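Local coordinates for protein endoglucanase A (Clostridium longisporum, PDB 6Q1I) that hydrolyses internal beta-1,4-glucosidic bonds in cellulose, lichenan and cereal beta-glucans through its family 5 glycoside hydrolase domain, and also acts on xylan, at residues Thr293-Ala297 / Phe342-Ala348; Gly286-Asn291 / Thr324-Phe330; Ala300-Thr305 / Leu349-Asn355. One frame throughout, in Å; residues are numbered along the deposited sequence.

Contact 1 (Thr293-Ala297 / Phe342-Ala348)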
loop_
_atom_site.group_PDB
_atom_site.type_symbol
_atom_site.label_atom_id
_atom_site.label_comp_id
_atom_site.label_asym_id
_atom_site.label_seq_id
_atom_site.Cartn_x
_atom_site.Cartn_y
_atom_site.Cartn_z
ATOM N N THR A 293 -5.931 21.870 8.896
ATOM C CA THR A 293 -6.146 20.674 9.703
ATOM C C THR A 293 -7.626 20.376 9.922
ATOM O O THR A 293 -8.023 19.205 9.957
ATOM C CB THR A 293 -5.403 20.830 11.035
ATOM O OG1 THR A 293 -4.007 21.030 10.771
ATOM C CG2 THR A 293 -5.574 19.594 11.916
ATOM N N SER A 294 -8.462 21.405 10.096
ATOM C CA SER A 294 -9.884 21.163 10.338
ATOM C C SER A 294 -10.513 20.391 9.182
ATOM O O SER A 294 -11.257 19.421 9.391
ATOM C CB SER A 294 -10.631 22.485 10.543
ATOM O OG SER A 294 -10.150 23.202 11.661
ATOM N N SER A 295 -10.230 20.817 7.949
ATOM C CA SER A 295 -10.779 20.135 6.781
ATOM C C SER A 295 -10.163 18.756 6.605
ATOM O O SER A 295 -10.861 17.801 6.240
ATOM C CB SER A 295 -10.543 20.963 5.519
ATOM O OG SER A 295 -11.435 22.058 5.454
ATOM N N ARG A 296 -8.853 18.629 6.843
ATOM C CA ARG A 296 -8.216 17.320 6.729
ATOM C C ARG A 296 -8.815 16.332 7.721
ATOM O O ARG A 296 -9.010 15.155 7.397
ATOM C CB ARG A 296 -6.709 17.446 6.953
ATOM C CG ARG A 296 -5.980 18.252 5.899
ATOM C CD ARG A 296 -4.526 18.421 6.269
ATOM N NE ARG A 296 -3.788 17.164 6.191
ATOM C CZ ARG A 296 -2.636 16.933 6.811
ATOM N NH1 ARG A 296 -2.087 17.874 7.568
ATOM N NH2 ARG A 296 -2.025 15.766 6.665
ATOM N N ALA A 297 -9.118 16.791 8.933
ATOM C CA ALA A 297 -9.716 15.913 9.931
ATOM C C ALA A 297 -11.141 15.527 9.551
ATOM O O ALA A 297 -11.548 14.382 9.763
ATOM C CB ALA A 297 -9.688 16.580 11.306
ATOM N N PHE A 342 -0.185 15.987 13.837
ATOM C CA PHE A 342 -1.581 16.432 13.794
ATOM C C PHE A 342 -2.432 15.427 14.575
ATOM O O PHE A 342 -3.043 14.513 14.013
ATOM C CB PHE A 342 -2.070 16.585 12.346
ATOM C CG PHE A 342 -1.273 17.578 11.560
ATOM C CD1 PHE A 342 -1.495 18.932 11.727
ATOM C CD2 PHE A 342 -0.287 17.167 10.676
ATOM C CE1 PHE A 342 -0.751 19.862 11.034
ATOM C CE2 PHE A 342 0.466 18.096 9.978
ATOM C CZ PHE A 342 0.228 19.447 10.160
ATOM N N SER A 343 -2.481 15.599 15.897
ATOM C CA SER A 343 -3.289 14.700 16.712
ATOM C C SER A 343 -4.755 14.736 16.298
ATOM O O SER A 343 -5.444 13.721 16.416
ATOM C CB SER A 343 -3.126 15.028 18.199
ATOM O OG SER A 343 -3.567 16.339 18.478
ATOM N N ASP A 344 -5.248 15.886 15.808
ATOM C CA ASP A 344 -6.655 15.965 15.419
ATOM C C ASP A 344 -6.961 15.056 14.232
ATOM O O ASP A 344 -8.076 14.529 14.124
ATOM C CB ASP A 344 -7.055 17.405 15.065
ATOM C CG ASP A 344 -7.141 18.332 16.277
ATOM O OD1 ASP A 344 -7.231 17.856 17.425
ATOM O OD2 ASP A 344 -7.140 19.560 16.053
ATOM N N ILE A 345 -6.005 14.881 13.320
ATOM C CA ILE A 345 -6.230 14.002 12.174
ATOM C C ILE A 345 -6.173 12.541 12.605
ATOM O O ILE A 345 -7.026 11.732 12.226
ATOM C CB ILE A 345 -5.256 14.312 11.021
ATOM C CG1 ILE A 345 -5.432 15.756 10.549
ATOM C CG2 ILE A 345 -5.465 13.323 9.861
ATOM C CD1 ILE A 345 -4.380 16.217 9.552
ATOM N N LYS A 346 -5.173 12.181 13.414
ATOM C CA LYS A 346 -5.135 10.839 13.991
ATOM C C LYS A 346 -6.435 10.529 14.728
ATOM O O LYS A 346 -7.024 9.458 14.556
ATOM C CB LYS A 346 -3.919 10.707 14.910
ATOM C CG LYS A 346 -3.818 9.398 15.674
ATOM C CD LYS A 346 -4.521 9.428 17.041
ATOM C CE LYS A 346 -3.847 10.393 18.006
ATOM N NZ LYS A 346 -4.445 10.341 19.368
ATOM N N ASP A 347 -6.898 11.465 15.559
ATOM C CA ASP A 347 -8.123 11.240 16.319
ATOM C C ASP A 347 -9.309 11.026 15.389
ATOM O O ASP A 347 -10.173 10.192 15.665
ATOM C CB ASP A 347 -8.402 12.419 17.256
ATOM C CG ASP A 347 -7.500 12.436 18.474
ATOM O OD1 ASP A 347 -6.839 11.409 18.765
ATOM O OD2 ASP A 347 -7.458 13.494 19.140
ATOM N N ALA A 348 -9.360 11.773 14.280
ATOM C CA ALA A 348 -10.460 11.640 13.327
ATOM C C ALA A 348 -10.450 10.281 12.632
ATOM O O ALA A 348 -11.511 9.688 12.398
ATOM C CB ALA A 348 -10.388 12.770 12.301
HETATM O O HOH W 1 -8.610 20.812 13.629
#
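Arg-296 meets Ile-345 and Phe-342 at the buried side of this contact. Ile-345 sends its CD1 methyl over one face of the Arg-296 guanidinium, 3.3 Å from CZ and over the centre of the group. The edge of the same guanidinium faces Phe-342. NH1 sits over the face of that ring, offset toward the rim, 3.5 Å from Phe-342 CE2. The two planes stand 75° apart. This is a cation-pi contact, with Arg-296 CZ 4.8 Å from the ring centroid. A bend at chi3 (69°) turns the otherwise extended arginine chain toward the second helix. Its NH2 is hydrogen-bonded to the carbonyl O of Ser-287, which helps fix the group between isoleucine and ring. Thr-293 OG1 approaches the Phe-342 ring obliquely, 3.4 Å from CD1.

Next to Arg-296, Ala-297 packs on Ala-348, one turn after Ile-345. Ala-348 CB lies 3.2 Å from the carbonyl O of Ala-297, and the two CB atoms also touch.

The outer side is looser. Thr-293 CG2 rests at 4.1 Å from Asp-344 CB, and no direct hydrogen bond joins the segments. A water donates to Asp-344 OD2 and makes a weak hydrogen bond with Ser-294 OG.

The helix axes run almost parallel, 14° apart and 8.8 Å from each other. Helices 293-309 and 343-356 follow barrel strands 280-285 and 314-318, and Arg-296 and Ile-345 both touch Trp-316 of the latter strand. Such side-by-side packing of the last two outer helices is characteristic of a (beta/alpha)8 TIM barrel.

Contact 2 (Gly286-Asn291 / Thr324-Phe330)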
loop_
_atom_site.group_PDB
_atom_site.type_symbol
_atom_site.label_atom_id
_atom_site.label_comp_id
_atom_site.label_asym_id
_atom_site.label_seq_id
_atom_site.Cartn_x
_atom_site.Cartn_y
_atom_site.Cartn_z
ATOM N N GLY A 286 -4.909 9.625 2.070
ATOM C CA GLY A 286 -4.426 10.671 2.951
ATOM C C GLY A 286 -4.601 12.027 2.305
ATOM O O GLY A 286 -5.123 12.156 1.199
ATOM N N SER A 287 -4.166 13.048 3.047
ATOM C CA SER A 287 -4.132 14.419 2.562
ATOM C C SER A 287 -2.838 15.083 3.011
ATOM O O SER A 287 -2.255 14.718 4.039
ATOM C CB SER A 287 -5.320 15.238 3.076
ATOM O OG SER A 287 -5.293 15.296 4.487
ATOM N N ILE A 288 -2.380 16.048 2.211
ATOM C CA ILE A 288 -1.162 16.793 2.523
ATOM C C ILE A 288 -1.458 18.025 3.374
ATOM O O ILE A 288 -2.608 18.453 3.501
ATOM C CB ILE A 288 -0.368 17.163 1.253
ATOM C CG1 ILE A 288 -1.124 18.172 0.396
ATOM C CG2 ILE A 288 -0.033 15.905 0.453
ATOM C CD1 ILE A 288 -0.318 18.686 -0.779
ATOM N N ASN A 289 -0.410 18.598 3.959
ATOM C CA ASN A 289 -0.539 19.707 4.899
ATOM C C ASN A 289 -0.626 21.033 4.156
ATOM O O ASN A 289 0.388 21.597 3.743
ATOM C CB ASN A 289 0.659 19.710 5.844
ATOM C CG ASN A 289 0.618 20.845 6.821
ATOM O OD1 ASN A 289 -0.386 21.541 6.934
ATOM N ND2 ASN A 289 1.717 21.044 7.539
ATOM N N LYS A 290 -1.848 21.550 4.011
ATOM C CA LYS A 290 -2.092 22.883 3.475
ATOM C C LYS A 290 -2.540 23.845 4.574
ATOM O O LYS A 290 -3.357 24.738 4.334
ATOM C CB LYS A 290 -3.120 22.835 2.343
ATOM C CG LYS A 290 -2.738 21.900 1.206
ATOM C CD LYS A 290 -3.823 21.807 0.133
ATOM C CE LYS A 290 -3.401 20.876 -0.987
ATOM N NZ LYS A 290 -4.466 20.713 -2.018
ATOM N N ASN A 291 -2.011 23.670 5.785
ATOM C CA ASN A 291 -2.376 24.514 6.924
ATOM C C ASN A 291 -3.893 24.530 7.093
ATOM O O ASN A 291 -4.514 25.574 7.334
ATOM C CB ASN A 291 -1.793 25.927 6.795
ATOM C CG ASN A 291 -1.689 26.639 8.131
ATOM O OD1 ASN A 291 -1.602 26.004 9.179
ATOM N ND2 ASN A 291 -1.692 27.964 8.101
ATOM N N THR A 324 4.860 22.460 6.451
ATOM C CA THR A 324 3.736 23.241 5.966
ATOM C C THR A 324 3.949 23.666 4.517
ATOM O O THR A 324 5.047 24.070 4.124
ATOM C CB THR A 324 3.566 24.477 6.842
ATOM O OG1 THR A 324 2.352 25.146 6.482
ATOM C CG2 THR A 324 4.759 25.425 6.659
ATOM N N ASN A 325 2.886 23.531 3.713
ATOM C CA ASN A 325 2.797 24.060 2.350
ATOM C C ASN A 325 3.796 23.433 1.375
ATOM O O ASN A 325 4.128 24.033 0.350
ATOM C CB ASN A 325 2.907 25.588 2.332
ATOM C CG ASN A 325 1.777 26.270 3.097
ATOM O OD1 ASN A 325 0.610 25.874 3.002
ATOM N ND2 ASN A 325 2.123 27.298 3.862
ATOM N N LYS A 326 4.285 22.234 1.661
ATOM C CA LYS A 326 5.092 21.473 0.718
ATOM C C LYS A 326 4.283 20.296 0.181
ATOM O O LYS A 326 3.311 19.846 0.792
ATOM C CB LYS A 326 6.380 20.958 1.373
ATOM C CG LYS A 326 7.525 21.988 1.445
ATOM C CD LYS A 326 8.319 22.052 0.125
ATOM C CE LYS A 326 9.652 22.785 0.279
ATOM N NZ LYS A 326 10.383 22.967 -1.026
ATOM N N GLY A 327 4.697 19.789 -0.974
ATOM C CA GLY A 327 4.013 18.649 -1.555
ATOM C C GLY A 327 4.325 17.366 -0.807
ATOM O O GLY A 327 5.362 17.231 -0.164
ATOM N N GLU A 328 3.390 16.419 -0.881
ATOM C CA GLU A 328 3.573 15.067 -0.346
ATOM C C GLU A 328 3.786 15.055 1.166
ATOM O O GLU A 328 4.419 14.146 1.712
ATOM C CB GLU A 328 4.688 14.317 -1.082
ATOM C CG GLU A 328 4.398 14.140 -2.573
ATOM C CD GLU A 328 3.254 13.167 -2.841
ATOM O OE1 GLU A 328 3.449 11.958 -2.606
ATOM O OE2 GLU A 328 2.161 13.607 -3.275
ATOM N N THR A 329 3.221 16.038 1.865
ATOM C CA THR A 329 3.399 16.153 3.313
ATOM C C THR A 329 2.266 15.437 4.054
ATOM O O THR A 329 1.370 16.043 4.651
ATOM C CB THR A 329 3.502 17.622 3.704
ATOM O OG1 THR A 329 2.452 18.357 3.060
ATOM C CG2 THR A 329 4.860 18.168 3.312
ATOM N N PHE A 330 2.350 14.103 4.033
ATOM C CA PHE A 330 1.335 13.219 4.592
ATOM C C PHE A 330 1.631 12.798 6.035
ATOM O O PHE A 330 0.879 12.007 6.613
ATOM C CB PHE A 330 1.209 11.956 3.719
ATOM C CG PHE A 330 0.648 12.199 2.329
ATOM C CD1 PHE A 330 -0.704 12.410 2.144
ATOM C CD2 PHE A 330 1.463 12.169 1.212
ATOM C CE1 PHE A 330 -1.235 12.614 0.892
ATOM C CE2 PHE A 330 0.936 12.370 -0.052
ATOM C CZ PHE A 330 -0.417 12.583 -0.215
HETATM O O HOH W 2 0.941 21.320 1.057
HETATM O O HOH W 3 -1.633 27.590 3.393
#
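The loops after strands 280-285 and 314-318 of the TIM barrel meet here, at the C-terminal end of the strands where family 5 enzymes carry their active site. Phe-330 lies about 7 Å, side chain to side chain, from Gln-284, the changed residue at the position of the probable nucleophile. Ile-288 lays its CG2 methyl over one face of the Phe-330 ring, 3.6 Å from the centroid and 18° off the normal, a CH-pi contact. Its CG1 branch takes the crowded position between backbone N and carbonyl carbon (chi1 67°), which leaves CG2 directed at the ring. Gly-286 C lies at the ring edge.

Next along the loop, Asn-289 N donates to Thr-329 OG1 at 3.0 Å. It also makes a weak bond to the carbonyl O of Thr-329. The Thr-329 hydroxyl donates a hydrogen bond to Lys-326 O, 2.8 Å away. Asn-289 O accepts from Asn-325 N at 3.2 Å, and a water donates to both Asn-289 O and Lys-326 O. The side chain of Asn-289 holds its own loop as well: OD1 takes the N-H of Asn-291 at 2.9 Å in an Asx turn. Its ND2 lies 3.4 Å from Thr-324 CA and is hydrogen-bonded to Ala-322 O.

With no helix or strand in either segment, the chemistry is that of two irregular chains pinned by polar groups. Thr-329 OG1 acts as acceptor and donor at once, which probably restrains its rotation and ties the loops beside the probable catalytic positions.

Contact 3 (Ala300-Thr305 / Leu349-Asn355)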
loop_
_atom_site.group_PDB
_atom_site.type_symbol
_atom_site.label_atom_id
_atom_site.label_comp_id
_atom_site.label_asym_id
_atom_site.label_seq_id
_atom_site.Cartn_x
_atom_site.Cartn_y
_atom_site.Cartn_z
ATOM N N ALA A 300 -10.763 12.902 6.914
ATOM C CA ALA A 300 -10.260 11.657 7.489
ATOM C C ALA A 300 -11.378 10.865 8.158
ATOM O O ALA A 300 -11.510 9.655 7.941
ATOM C CB ALA A 300 -9.148 11.966 8.496
ATOM N N GLU A 301 -12.188 11.524 8.986
ATOM C CA GLU A 301 -13.246 10.800 9.679
ATOM C C GLU A 301 -14.285 10.285 8.694
ATOM O O GLU A 301 -14.707 9.126 8.768
ATOM C CB GLU A 301 -13.937 11.666 10.734
ATOM C CG GLU A 301 -15.010 10.852 11.461
ATOM C CD GLU A 301 -15.828 11.628 12.465
ATOM O OE1 GLU A 301 -15.517 12.805 12.729
ATOM O OE2 GLU A 301 -16.789 11.038 13.000
ATOM N N TYR A 302 -14.716 11.138 7.767
ATOM C CA TYR A 302 -15.770 10.727 6.850
ATOM C C TYR A 302 -15.296 9.585 5.965
ATOM O O TYR A 302 -16.028 8.614 5.739
ATOM C CB TYR A 302 -16.227 11.907 5.995
ATOM C CG TYR A 302 -17.517 11.596 5.281
ATOM C CD1 TYR A 302 -18.738 11.894 5.875
ATOM C CD2 TYR A 302 -17.529 10.960 4.046
ATOM C CE1 TYR A 302 -19.919 11.592 5.255
ATOM C CE2 TYR A 302 -18.721 10.658 3.416
ATOM C CZ TYR A 302 -19.908 10.973 4.035
ATOM O OH TYR A 302 -21.113 10.687 3.442
ATOM N N TYR A 303 -14.063 9.684 5.470
ATOM C CA TYR A 303 -13.500 8.656 4.604
ATOM C C TYR A 303 -13.465 7.306 5.305
ATOM O O TYR A 303 -13.935 6.303 4.760
ATOM C CB TYR A 303 -12.103 9.111 4.180
ATOM C CG TYR A 303 -11.446 8.400 3.013
ATOM C CD1 TYR A 303 -11.245 7.021 3.010
ATOM C CD2 TYR A 303 -10.949 9.127 1.938
ATOM C CE1 TYR A 303 -10.609 6.390 1.962
ATOM C CE2 TYR A 303 -10.293 8.502 0.889
ATOM C CZ TYR A 303 -10.141 7.132 0.900
ATOM O OH TYR A 303 -9.498 6.485 -0.137
ATOM N N VAL A 304 -12.911 7.255 6.517
ATOM C CA VAL A 304 -12.819 5.982 7.224
ATOM C C VAL A 304 -14.205 5.432 7.535
ATOM O O VAL A 304 -14.452 4.234 7.386
ATOM C CB VAL A 304 -11.948 6.110 8.489
ATOM C CG1 VAL A 304 -11.966 4.815 9.262
ATOM C CG2 VAL A 304 -10.523 6.486 8.122
ATOM N N THR A 305 -15.128 6.285 7.988
ATOM C CA THR A 305 -16.482 5.816 8.282
ATOM C C THR A 305 -17.135 5.237 7.034
ATOM O O THR A 305 -17.696 4.140 7.062
ATOM C CB THR A 305 -17.347 6.957 8.833
ATOM O OG1 THR A 305 -16.773 7.489 10.031
ATOM C CG2 THR A 305 -18.748 6.458 9.161
ATOM N N LEU A 349 -9.263 9.776 12.288
ATOM C CA LEU A 349 -9.162 8.460 11.662
ATOM C C LEU A 349 -9.710 7.378 12.580
ATOM O O LEU A 349 -10.476 6.504 12.151
ATOM C CB LEU A 349 -7.701 8.174 11.322
ATOM C CG LEU A 349 -7.077 8.982 10.188
ATOM C CD1 LEU A 349 -5.565 8.784 10.162
ATOM C CD2 LEU A 349 -7.675 8.607 8.842
ATOM N N ILE A 350 -9.299 7.403 13.846
ATOM C CA ILE A 350 -9.723 6.374 14.783
ATOM C C ILE A 350 -11.205 6.535 15.093
ATOM O O ILE A 350 -11.933 5.546 15.227
ATOM C CB ILE A 350 -8.840 6.403 16.048
ATOM C CG1 ILE A 350 -7.346 6.242 15.698
ATOM C CG2 ILE A 350 -9.294 5.331 17.038
ATOM C CD1 ILE A 350 -7.024 5.008 14.879
ATOM N N ARG A 351 -11.673 7.780 15.215
ATOM C CA ARG A 351 -13.095 8.029 15.430
ATOM C C ARG A 351 -13.927 7.475 14.274
ATOM O O ARG A 351 -14.993 6.890 14.498
ATOM C CB ARG A 351 -13.329 9.531 15.613
ATOM C CG ARG A 351 -14.767 9.919 15.850
ATOM C CD ARG A 351 -14.885 11.366 16.303
ATOM N NE ARG A 351 -14.377 12.341 15.338
ATOM C CZ ARG A 351 -13.296 13.104 15.511
ATOM N NH1 ARG A 351 -12.563 13.040 16.614
ATOM N NH2 ARG A 351 -12.961 13.960 14.567
ATOM N N GLY A 352 -13.448 7.627 13.036
ATOM C CA GLY A 352 -14.183 7.084 11.905
ATOM C C GLY A 352 -14.286 5.571 11.959
ATOM O O GLY A 352 -15.328 4.997 11.631
ATOM N N TYR A 353 -13.212 4.907 12.395
ATOM C CA TYR A 353 -13.256 3.462 12.592
ATOM C C TYR A 353 -14.257 3.089 13.685
ATOM O O TYR A 353 -15.096 2.198 13.501
ATOM C CB TYR A 353 -11.849 2.941 12.927
ATOM C CG TYR A 353 -11.873 1.505 13.376
ATOM C CD1 TYR A 353 -12.042 0.473 12.463
ATOM C CD2 TYR A 353 -11.793 1.180 14.716
ATOM C CE1 TYR A 353 -12.111 -0.844 12.871
ATOM C CE2 TYR A 353 -11.858 -0.133 15.140
ATOM C CZ TYR A 353 -12.025 -1.141 14.211
ATOM O OH TYR A 353 -12.109 -2.452 14.621
ATOM N N LYS A 354 -14.199 3.782 14.823
ATOM C CA LYS A 354 -15.086 3.480 15.943
ATOM C C LYS A 354 -16.540 3.840 15.663
ATOM O O LYS A 354 -17.438 3.318 16.333
ATOM C CB LYS A 354 -14.585 4.206 17.191
ATOM C CG LYS A 354 -13.285 3.643 17.749
ATOM C CD LYS A 354 -13.388 2.168 18.123
ATOM C CE LYS A 354 -14.493 1.888 19.137
ATOM N NZ LYS A 354 -14.641 0.426 19.373
ATOM N N ASN A 355 -16.798 4.725 14.701
ATOM C CA ASN A 355 -18.175 4.987 14.303
ATOM C C ASN A 355 -18.845 3.718 13.806
ATOM O O ASN A 355 -20.065 3.565 13.931
ATOM C CB ASN A 355 -18.216 6.019 13.172
ATOM C CG ASN A 355 -17.944 7.434 13.639
ATOM O OD1 ASN A 355 -18.099 7.761 14.816
ATOM N ND2 ASN A 355 -17.567 8.296 12.698
#
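Glu-301 reaches across to Arg-351 and Asn-355 as a fully extended chain. Its CB packs against the carbonyl O of Ala-348, one residue before the second segment. CG lies 3.9 Å from Gly-352 CA. CD leads to two oxygens with separate partners. OE1 takes the N-H of Arg-351 NE at 2.9 Å, nearly straight at 168°. That donor stands above the carboxylate plane, while the oxygen lies in the guanidinium plane; the two planes are 75° apart. Arg-351 NH2 adds a weak bond to this salt bridge. OE2 offers its anti lone pair to Asn-355 ND2 at 2.9 Å. The same ND2 also donates to Thr-305 OG1, again at 2.9 Å, and both acceptors lie close to the amide plane.

The segments belong to the last two outer helices of the TIM barrel, which cross here at -33° with axes 7.3 Å apart. Gly-352, without a side chain, brings its CA against Glu-301 O and Thr-305 OG1 at the close approach.

On the barrel side the contact turns apolar. Leu-349 CD2 lies 3.6 Å from Val-304 CG2 and also touches Ala-300 CB. Val-304 CG1, placed anti to the nitrogen of its own residue, rests 3.4 Å from Tyr-353 N. Val-304 and Leu-349 both touch Phe-285 of strand 280-285.

Contacts 1 and 3 are successive parts of one interface between helices 293-309 and 343-356. Contact 2 joins the loops leading from the strands toward those helices. All three are partly buried. In contact 3 apolar groups face the barrel and polar ones the outside, while contact 1 buries an arginine on the barrel side. Contact 1 has no direct hydrogen bond between its segments, whereas contact 3 has a salt bridge and hydrogen bonds from an asparagine side-chain amide. Contact 2 combines backbone groups, a threonine hydroxyl and water with one methyl on a ring, and lies nearest the catalytic positions. Arg-296 and Phe-342 of contact 1 pack on Asn-289 of contact 2. Contacts 2 and 3 do not touch.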